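Local coordinates for transferrin binding protein B (Actinobacillus suis, PDB 3PQU) that probably binds host transferrin at the outer membrane as a surface lipoprotein, serving iron acquisition by this porcine pathogen, at residues Tyr186-Phe191 with Gly285-Thr290; Trp176-Asp181 with Ala202-Asp207; Lys262-Glu267 with Ala279-Ala284. All coordinates share one frame; numbering follows the deposited sequence.

Contact 1: Tyr186-Phe191 with Gly285-Thr290; sequences YELSGF and GDPIFT
One face of the Y186 ring receives the methyl CG2 of I288, a CH-pi contact 4.1 Å from the ring centroid and 29° off its normal, while P287 CB approaches the same ring obliquely. At the edge of Y186, in the ring plane, a water donates to OH and also, weakly, to P287 O; the stronger protein partner of this hydroxyl is D181. F191 CZ lies 4.0 Å from F289 CE2, so the two phenyl groups, coming from opposite directions, abut rim against rim without stacking. CG1 of I288 lies over one face of F289, offset toward the rim. L188 uses both of its methyls: L188 CD2 reaches P287 CG at 3.6 Å, and L188 CD1 meets I288 CD1 at 4.0 Å.

Both segments are loops of the barrel formed by the strands between 170 and 326: 186-191 follows strand 170-183, and the loop 285-290 joins strands 274-281 and 292-300. No hydrogen bond runs directly between them. Within 285-290, D286 OD2 accepts from I288 N (an Asx turn) through its anti lone pair and from F289 N (an Asx motif), 3.0 Å away, from above the carboxylate plane, so two bonds grip this oxygen. I288 holds CG1 between its backbone N and carbonyl carbon (chi1 66°), which leaves CG2 for Y186 and carries CD1 toward L188 and F191.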
loop_
_atom_site.group_PDB
_atom_site.type_symbol
_atom_site.label_atom_id
_atom_site.label_comp_id
_atom_site.label_asym_id
_atom_site.label_seq_id
_atom_site.Cartn_x
_atom_site.Cartn_y
_atom_site.Cartn_z
ATOM N N TYR A 186 -2.829 -12.126 -34.578
ATOM C CA TYR A 186 -3.827 -12.661 -33.651
ATOM C C TYR A 186 -5.125 -12.985 -34.358
ATOM O O TYR A 186 -5.647 -12.172 -35.125
ATOM C CB TYR A 186 -4.113 -11.680 -32.514
ATOM C CG TYR A 186 -3.102 -11.711 -31.389
ATOM C CD1 TYR A 186 -2.474 -12.894 -31.011
ATOM C CD2 TYR A 186 -2.808 -10.559 -30.678
ATOM C CE1 TYR A 186 -1.575 -12.917 -29.946
ATOM C CE2 TYR A 186 -1.897 -10.572 -29.632
ATOM C CZ TYR A 186 -1.290 -11.731 -29.279
ATOM O OH TYR A 186 -0.402 -11.682 -28.244
ATOM N N GLU A 187 -5.647 -14.179 -34.112
ATOM C CA GLU A 187 -6.995 -14.514 -34.560
ATOM C C GLU A 187 -7.817 -14.956 -33.342
ATOM O O GLU A 187 -8.022 -16.147 -33.128
ATOM C CB GLU A 187 -6.943 -15.613 -35.621
ATOM C CG GLU A 187 -6.229 -15.204 -36.915
ATOM C CD GLU A 187 -6.990 -14.141 -37.715
ATOM O OE1 GLU A 187 -8.173 -13.869 -37.409
ATOM O OE2 GLU A 187 -6.402 -13.572 -38.660
ATOM N N LEU A 188 -8.257 -13.999 -32.531
ATOM C CA LEU A 188 -8.933 -14.328 -31.269
ATOM C C LEU A 188 -10.438 -14.457 -31.461
ATOM O O LEU A 188 -11.001 -13.839 -32.358
ATOM C CB LEU A 188 -8.641 -13.261 -30.206
ATOM C CG LEU A 188 -7.181 -12.801 -30.162
ATOM C CD1 LEU A 188 -6.991 -11.707 -29.134
ATOM C CD2 LEU A 188 -6.277 -13.964 -29.863
ATOM N N SER A 189 -11.088 -15.252 -30.609
ATOM C CA SER A 189 -12.548 -15.321 -30.604
ATOM C C SER A 189 -13.135 -14.718 -29.341
ATOM O O SER A 189 -12.501 -14.717 -28.292
ATOM C CB SER A 189 -13.026 -16.766 -30.747
ATOM O OG SER A 189 -12.305 -17.610 -29.872
ATOM N N GLY A 190 -14.356 -14.214 -29.452
ATOM C CA GLY A 190 -15.074 -13.737 -28.289
ATOM C C GLY A 190 -14.903 -12.260 -28.029
ATOM O O GLY A 190 -15.438 -11.746 -27.048
ATOM N N PHE A 191 -14.170 -11.577 -28.912
ATOM C CA PHE A 191 -13.945 -10.133 -28.801
ATOM C C PHE A 191 -14.591 -9.382 -29.970
ATOM O O PHE A 191 -14.582 -9.871 -31.095
ATOM C CB PHE A 191 -12.450 -9.831 -28.778
ATOM C CG PHE A 191 -11.749 -10.335 -27.552
ATOM C CD1 PHE A 191 -11.783 -9.614 -26.379
ATOM C CD2 PHE A 191 -11.053 -11.542 -27.576
ATOM C CE1 PHE A 191 -11.111 -10.078 -25.230
ATOM C CE2 PHE A 191 -10.384 -12.020 -26.447
ATOM C CZ PHE A 191 -10.414 -11.299 -25.262
ATOM N N GLY A 285 -3.611 -23.662 -24.822
ATOM C CA GLY A 285 -3.525 -23.218 -26.205
ATOM C C GLY A 285 -4.110 -21.843 -26.514
ATOM O O GLY A 285 -4.380 -21.538 -27.676
ATOM N N ASP A 286 -4.319 -21.008 -25.498
ATOM C CA ASP A 286 -4.826 -19.656 -25.772
ATOM C C ASP A 286 -3.652 -18.689 -25.993
ATOM O O ASP A 286 -2.739 -18.613 -25.151
ATOM C CB ASP A 286 -5.727 -19.161 -24.632
ATOM C CG ASP A 286 -6.513 -17.915 -25.016
ATOM O OD1 ASP A 286 -7.751 -18.018 -25.114
ATOM O OD2 ASP A 286 -5.895 -16.851 -25.254
ATOM N N PRO A 287 -3.654 -17.957 -27.121
ATOM C CA PRO A 287 -2.459 -17.133 -27.356
ATOM C C PRO A 287 -2.323 -15.948 -26.405
ATOM O O PRO A 287 -1.212 -15.422 -26.275
ATOM C CB PRO A 287 -2.627 -16.640 -28.801
ATOM C CG PRO A 287 -4.108 -16.783 -29.090
ATOM C CD PRO A 287 -4.608 -17.919 -28.254
ATOM N N ILE A 288 -3.386 -15.523 -25.728
ATOM C CA ILE A 288 -3.170 -14.423 -24.779
ATOM C C ILE A 288 -3.370 -14.759 -23.309
ATOM O O ILE A 288 -2.689 -14.195 -22.460
ATOM C CB ILE A 288 -3.931 -13.123 -25.155
ATOM C CG1 ILE A 288 -5.423 -13.316 -25.072
ATOM C CG2 ILE A 288 -3.554 -12.654 -26.567
ATOM C CD1 ILE A 288 -6.234 -11.964 -25.227
ATOM N N PHE A 289 -4.299 -15.667 -23.002
ATOM C CA PHE A 289 -4.542 -16.054 -21.609
ATOM C C PHE A 289 -3.575 -17.156 -21.178
ATOM O O PHE A 289 -3.907 -18.345 -21.170
ATOM C CB PHE A 289 -6.030 -16.404 -21.385
ATOM C CG PHE A 289 -6.946 -15.223 -21.641
ATOM C CD1 PHE A 289 -7.003 -14.173 -20.741
ATOM C CD2 PHE A 289 -7.680 -15.128 -22.809
ATOM C CE1 PHE A 289 -7.825 -13.051 -20.987
ATOM C CE2 PHE A 289 -8.512 -14.015 -23.058
ATOM C CZ PHE A 289 -8.572 -12.986 -22.142
ATOM N N THR A 290 -2.358 -16.733 -20.843
ATOM C CA THR A 290 -1.258 -17.652 -20.561
ATOM C C THR A 290 -0.801 -17.481 -19.114
ATOM O O THR A 290 -1.319 -16.620 -18.407
ATOM C CB THR A 290 -0.071 -17.350 -21.460
ATOM O OG1 THR A 290 0.185 -15.943 -21.397
ATOM C CG2 THR A 290 -0.348 -17.762 -22.925
HETATM O O HOH W 1 1.199 -13.633 -27.702
#

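Contact 2: Trp176-Asp181 with Ala202-Asp207; sequences WDFTSD and ATSISD
The backbone N of S204 sits over the centre of the F178 ring, 3.4 Å above its plane, yet its hydrogen bond goes to F178 O (3.0 Å), on the backbone of the same residue. The phenyl group thus lies flat against the chain at T203-S204, with S204 CB adding an off-centre CH-pi contact. F178 CG stands between its own backbone N and carbonyl carbon (chi1 62°), which brings the ring over the T203-S204 peptide, and D207 OD2 lies at the ring edge, 3.8 Å from F178 CZ; that oxygen is bound by H229.

S204 OG works in both senses: it donates to D177 OD2 at 2.7 Å, on the anti lone pair, and accepts from F178 N at 3.2 Å. S180 and A202 also exchange two bonds. S180 N donates to A202 O (2.8 Å, C=O...N angle 164°), and A202 N donates to S180 OG, which itself donates to D181 O. T179 and T203 form a single beta bridge, their side chains meeting at T179 OG1 and T203 CG2. Beyond the bridge the loop turns through an ST motif in which T203 OG1 accepts from S206 N.

The loop 202-207 packs on strand 170-183, which is hydrogen-bonded at D177 and T179 to strand 318-326 and at W176 to strand 229-236; Y125 of strand 121-128 touches both D177 and S204.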
loop_
_atom_site.group_PDB
_atom_site.type_symbol
_atom_site.label_atom_id
_atom_site.label_comp_id
_atom_site.label_asym_id
_atom_site.label_seq_id
_atom_site.Cartn_x
_atom_site.Cartn_y
_atom_site.Cartn_z
ATOM N N TRP A 176 -12.267 -8.845 -12.273
ATOM C CA TRP A 176 -10.928 -8.685 -12.830
ATOM C C TRP A 176 -11.090 -8.011 -14.178
ATOM O O TRP A 176 -12.199 -7.938 -14.700
ATOM C CB TRP A 176 -10.161 -10.027 -12.929
ATOM C CG TRP A 176 -10.774 -11.062 -13.836
ATOM C CD1 TRP A 176 -11.972 -11.737 -13.653
ATOM C CD2 TRP A 176 -10.202 -11.589 -15.038
ATOM N NE1 TRP A 176 -12.169 -12.634 -14.685
ATOM C CE2 TRP A 176 -11.099 -12.564 -15.542
ATOM C CE3 TRP A 176 -8.999 -11.357 -15.721
ATOM C CZ2 TRP A 176 -10.847 -13.274 -16.716
ATOM C CZ3 TRP A 176 -8.744 -12.071 -16.886
ATOM C CH2 TRP A 176 -9.669 -13.017 -17.372
ATOM N N ASP A 177 -9.983 -7.507 -14.726
ATOM C CA ASP A 177 -9.972 -6.790 -16.015
ATOM C C ASP A 177 -8.587 -6.935 -16.647
ATOM O O ASP A 177 -7.629 -7.286 -15.962
ATOM C CB ASP A 177 -10.280 -5.306 -15.813
ATOM C CG ASP A 177 -11.740 -5.053 -15.518
ATOM O OD1 ASP A 177 -12.086 -4.777 -14.352
ATOM O OD2 ASP A 177 -12.540 -5.154 -16.461
ATOM N N PHE A 178 -8.478 -6.669 -17.946
ATOM C CA PHE A 178 -7.234 -6.951 -18.656
ATOM C C PHE A 178 -7.098 -6.208 -19.978
ATOM O O PHE A 178 -8.086 -5.768 -20.554
ATOM C CB PHE A 178 -7.146 -8.464 -18.937
ATOM C CG PHE A 178 -8.268 -8.985 -19.834
ATOM C CD1 PHE A 178 -8.142 -8.944 -21.222
ATOM C CD2 PHE A 178 -9.446 -9.483 -19.286
ATOM C CE1 PHE A 178 -9.170 -9.392 -22.078
ATOM C CE2 PHE A 178 -10.478 -9.965 -20.128
ATOM C CZ PHE A 178 -10.335 -9.910 -21.534
ATOM N N THR A 179 -5.860 -6.098 -20.455
ATOM C CA THR A 179 -5.577 -5.759 -21.836
ATOM C C THR A 179 -4.497 -6.724 -22.326
ATOM O O THR A 179 -3.593 -7.085 -21.566
ATOM C CB THR A 179 -5.073 -4.300 -22.025
ATOM O OG1 THR A 179 -4.807 -4.073 -23.414
ATOM C CG2 THR A 179 -3.767 -4.031 -21.244
ATOM N N SER A 180 -4.616 -7.152 -23.584
ATOM C CA SER A 180 -3.579 -7.915 -24.264
ATOM C C SER A 180 -2.573 -6.952 -24.866
ATOM O O SER A 180 -2.691 -5.734 -24.705
ATOM C CB SER A 180 -4.176 -8.774 -25.392
ATOM O OG SER A 180 -4.653 -7.974 -26.484
ATOM N N ASP A 181 -1.573 -7.499 -25.561
ATOM C CA ASP A 181 -0.781 -6.692 -26.470
ATOM C C ASP A 181 -1.414 -6.776 -27.856
ATOM O O ASP A 181 -2.471 -7.375 -28.023
ATOM C CB ASP A 181 0.693 -7.156 -26.516
ATOM C CG ASP A 181 0.852 -8.584 -27.042
ATOM O OD1 ASP A 181 1.995 -8.968 -27.396
ATOM O OD2 ASP A 181 -0.162 -9.315 -27.079
ATOM N N ALA A 202 -7.057 -6.663 -27.355
ATOM C CA ALA A 202 -8.249 -7.303 -26.812
ATOM C C ALA A 202 -8.248 -6.982 -25.309
ATOM O O ALA A 202 -7.238 -7.185 -24.630
ATOM C CB ALA A 202 -8.198 -8.800 -27.040
ATOM N N THR A 203 -9.372 -6.485 -24.798
ATOM C CA THR A 203 -9.460 -6.049 -23.405
ATOM C C THR A 203 -10.770 -6.554 -22.782
ATOM O O THR A 203 -11.682 -7.021 -23.494
ATOM C CB THR A 203 -9.517 -4.501 -23.301
ATOM O OG1 THR A 203 -10.733 -4.046 -23.900
ATOM C CG2 THR A 203 -8.314 -3.814 -23.984
ATOM N N SER A 204 -10.908 -6.390 -21.467
ATOM C CA SER A 204 -12.181 -6.706 -20.812
ATOM C C SER A 204 -13.262 -5.717 -21.246
ATOM O O SER A 204 -14.433 -5.925 -20.937
ATOM C CB SER A 204 -12.063 -6.704 -19.281
ATOM O OG SER A 204 -11.314 -5.583 -18.864
ATOM N N ILE A 205 -12.871 -4.633 -21.922
ATOM C CA ILE A 205 -13.855 -3.710 -22.536
ATOM C C ILE A 205 -14.529 -4.312 -23.776
ATOM O O ILE A 205 -15.728 -4.146 -23.973
ATOM C CB ILE A 205 -13.207 -2.373 -22.950
ATOM C CG1 ILE A 205 -12.617 -1.654 -21.726
ATOM C CG2 ILE A 205 -14.214 -1.464 -23.693
ATOM C CD1 ILE A 205 -11.577 -0.561 -22.109
ATOM N N SER A 206 -13.765 -5.015 -24.617
ATOM C CA SER A 206 -14.292 -5.483 -25.906
ATOM C C SER A 206 -14.750 -6.943 -25.905
ATOM O O SER A 206 -15.334 -7.421 -26.879
ATOM C CB SER A 206 -13.253 -5.283 -27.006
ATOM O OG SER A 206 -12.126 -6.109 -26.762
ATOM N N ASP A 207 -14.450 -7.650 -24.822
ATOM C CA ASP A 207 -14.860 -9.046 -24.636
ATOM C C ASP A 207 -16.395 -9.125 -24.717
ATOM O O ASP A 207 -17.097 -8.260 -24.168
ATOM C CB ASP A 207 -14.339 -9.528 -23.263
ATOM C CG ASP A 207 -14.113 -11.039 -23.193
ATOM O OD1 ASP A 207 -14.304 -11.771 -24.199
ATOM O OD2 ASP A 207 -13.722 -11.502 -22.101
#

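Contact 3: Lys262-Glu267 with Ala279-Ala284; sequences KRYSIE and AKAEKA
Y264 turns its ring obliquely against A279 and A281 across an antiparallel beta hairpin of the barrel sheet, made by strands 260-271 and 274-281. Its CD1 touches A279 CB at 3.8 Å and its CE1 comes to 4.1 Å from A281 CB, so the ring leans over the neighbouring strand. With CG anti to the carbonyl carbon (chi1 -80°) the phenol is swung to that side, and its OH is hydrogen-bonded to the backbone O of T290, which ties down the far end of the ring. I266 lies on the same face, its CG1 more loosely placed, 4.4 Å from A279 CB.

S265 and K280 point to the other face and form the hydrogen-bonded pair, flanked by the non-hydrogen-bonded pairs Y264-A281 and I266-A279. S265 N donates to K280 O in the carbonyl plane, and K280 N donates back to S265 O at 2.8 Å in a nearly straight bond, 179° at the hydrogen. R263 and Y264 both face L246 of strand 241-249, a classic beta bulge on the side of strand 260-271 away from this partner.

Past A281 the second strand gives way to loop, but E282 N still binds R263 O (2.9 Å), which also receives a water. The side chains of K262 and E282 run alongside each other in the same direction, K262 CD against E282 CG at 3.8 Å, their charged ends not in contact. E282 bends back at chi2 (-64°), and S265 OG donates to E282 OE2 at 2.7 Å, meeting the oxygen from above the carboxylate plane.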
loop_
_atom_site.group_PDB
_atom_site.type_symbol
_atom_site.label_atom_id
_atom_site.label_comp_id
_atom_site.label_asym_id
_atom_site.label_seq_id
_atom_site.Cartn_x
_atom_site.Cartn_y
_atom_site.Cartn_z
ATOM N N LYS A 262 -13.770 -20.709 -16.419
ATOM C CA LYS A 262 -12.660 -20.289 -15.584
ATOM C C LYS A 262 -11.440 -20.067 -16.474
ATOM O O LYS A 262 -10.998 -20.976 -17.171
ATOM C CB LYS A 262 -12.349 -21.321 -14.496
ATOM C CG LYS A 262 -11.259 -20.837 -13.539
ATOM C CD LYS A 262 -10.787 -21.940 -12.587
ATOM C CE LYS A 262 -11.930 -22.488 -11.769
ATOM N NZ LYS A 262 -11.458 -23.436 -10.697
ATOM N N ARG A 263 -10.908 -18.848 -16.445
ATOM C CA ARG A 263 -9.726 -18.482 -17.225
ATOM C C ARG A 263 -8.423 -18.680 -16.434
ATOM O O ARG A 263 -7.382 -18.988 -17.010
ATOM C CB ARG A 263 -9.801 -17.013 -17.639
ATOM C CG ARG A 263 -10.863 -16.695 -18.658
ATOM C CD ARG A 263 -10.433 -17.182 -20.023
ATOM N NE ARG A 263 -10.866 -16.270 -21.077
ATOM C CZ ARG A 263 -10.930 -16.599 -22.360
ATOM N NH1 ARG A 263 -10.596 -17.822 -22.749
ATOM N NH2 ARG A 263 -11.346 -15.711 -23.251
ATOM N N TYR A 264 -8.476 -18.479 -15.119
ATOM C CA TYR A 264 -7.258 -18.543 -14.295
ATOM C C TYR A 264 -7.504 -19.094 -12.898
ATOM O O TYR A 264 -8.581 -18.889 -12.320
ATOM C CB TYR A 264 -6.658 -17.148 -14.132
ATOM C CG TYR A 264 -5.846 -16.640 -15.286
ATOM C CD1 TYR A 264 -4.536 -17.086 -15.496
ATOM C CD2 TYR A 264 -6.369 -15.683 -16.155
ATOM C CE1 TYR A 264 -3.791 -16.612 -16.570
ATOM C CE2 TYR A 264 -5.646 -15.205 -17.200
ATOM C CZ TYR A 264 -4.351 -15.661 -17.409
ATOM O OH TYR A 264 -3.637 -15.153 -18.461
ATOM N N SER A 265 -6.496 -19.784 -12.369
ATOM C CA SER A 265 -6.405 -20.107 -10.938
ATOM C C SER A 265 -5.278 -19.269 -10.357
ATOM O O SER A 265 -4.261 -19.044 -11.004
ATOM C CB SER A 265 -6.058 -21.603 -10.678
ATOM O OG SER A 265 -7.080 -22.477 -11.125
ATOM N N ILE A 266 -5.406 -18.864 -9.108
ATOM C CA ILE A 266 -4.385 -17.995 -8.543
ATOM C C ILE A 266 -3.852 -18.576 -7.242
ATOM O O ILE A 266 -4.601 -19.176 -6.471
ATOM C CB ILE A 266 -4.975 -16.584 -8.309
ATOM C CG1 ILE A 266 -5.159 -15.872 -9.654
ATOM C CG2 ILE A 266 -4.107 -15.792 -7.356
ATOM C CD1 ILE A 266 -5.763 -14.507 -9.534
ATOM N N GLU A 267 -2.549 -18.442 -7.009
ATOM C CA GLU A 267 -2.006 -18.812 -5.713
ATOM C C GLU A 267 -1.020 -17.738 -5.296
ATOM O O GLU A 267 -0.331 -17.155 -6.144
ATOM C CB GLU A 267 -1.366 -20.221 -5.731
ATOM C CG GLU A 267 -0.188 -20.372 -6.679
ATOM C CD GLU A 267 0.449 -21.754 -6.606
ATOM O OE1 GLU A 267 -0.234 -22.701 -6.155
ATOM O OE2 GLU A 267 1.629 -21.893 -7.000
ATOM N N ALA A 279 -0.355 -16.683 -11.577
ATOM C CA ALA A 279 -1.659 -16.946 -12.162
ATOM C C ALA A 279 -1.473 -18.109 -13.119
ATOM O O ALA A 279 -0.612 -18.055 -13.986
ATOM C CB ALA A 279 -2.165 -15.714 -12.908
ATOM N N LYS A 280 -2.296 -19.140 -12.982
ATOM C CA LYS A 280 -2.196 -20.311 -13.839
ATOM C C LYS A 280 -3.335 -20.337 -14.855
ATOM O O LYS A 280 -4.502 -20.390 -14.482
ATOM C CB LYS A 280 -2.237 -21.591 -12.987
ATOM C CG LYS A 280 -0.987 -22.453 -13.090
ATOM C CD LYS A 280 0.190 -21.811 -12.362
ATOM C CE LYS A 280 1.477 -22.612 -12.537
ATOM N NZ LYS A 280 2.612 -21.970 -11.819
ATOM N N ALA A 281 -2.988 -20.312 -16.136
ATOM C CA ALA A 281 -3.979 -20.371 -17.197
ATOM C C ALA A 281 -4.735 -21.675 -17.137
ATOM O O ALA A 281 -4.124 -22.753 -17.088
ATOM C CB ALA A 281 -3.308 -20.219 -18.560
ATOM N N GLU A 282 -6.058 -21.596 -17.185
ATOM C CA GLU A 282 -6.863 -22.807 -17.069
ATOM C C GLU A 282 -7.272 -23.427 -18.397
ATOM O O GLU A 282 -7.807 -24.519 -18.423
ATOM C CB GLU A 282 -8.086 -22.559 -16.188
ATOM C CG GLU A 282 -7.737 -22.485 -14.717
ATOM C CD GLU A 282 -7.183 -23.804 -14.210
ATOM O OE1 GLU A 282 -7.604 -24.856 -14.732
ATOM O OE2 GLU A 282 -6.320 -23.785 -13.307
ATOM N N LYS A 283 -7.015 -22.743 -19.501
ATOM C CA LYS A 283 -7.401 -23.290 -20.800
ATOM C C LYS A 283 -6.192 -23.405 -21.722
ATOM O O LYS A 283 -5.557 -22.413 -22.040
ATOM C CB LYS A 283 -8.452 -22.400 -21.448
ATOM C CG LYS A 283 -9.330 -23.114 -22.455
ATOM C CD LYS A 283 -10.401 -23.928 -21.742
ATOM C CE LYS A 283 -11.232 -23.056 -20.801
ATOM N NZ LYS A 283 -12.079 -22.071 -21.537
ATOM N N ALA A 284 -5.880 -24.614 -22.169
ATOM C CA ALA A 284 -4.678 -24.826 -22.973
ATOM C C ALA A 284 -4.750 -24.137 -24.333
ATOM O O ALA A 284 -5.813 -24.039 -24.933
ATOM C CB ALA A 284 -4.410 -26.333 -23.158
HETATM O O HOH W 2 -6.367 -19.475 -19.753
#

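All three contacts belong to one barrel, and the loop 285-290 of contact 1 directly continues segment 279-284 of contact 3. Centres of contacts 1 and 2 are about 11 Å apart, those of 1 and 3 about 14 Å, and those of 2 and 3 about 16 Å. Contact 1 joins the other two through probable hydrogen bonds, Y186 OH to D181 OD2 of contact 2 (2.6 Å) and T290 O to Y264 OH of contact 3 (2.7 Å). F289 meets F178 edge-to-face and makes a cation-pi interaction with R263. Contacts 2 and 3 touch more lightly, W176 CZ2 lying 3.9 Å from R263 CG.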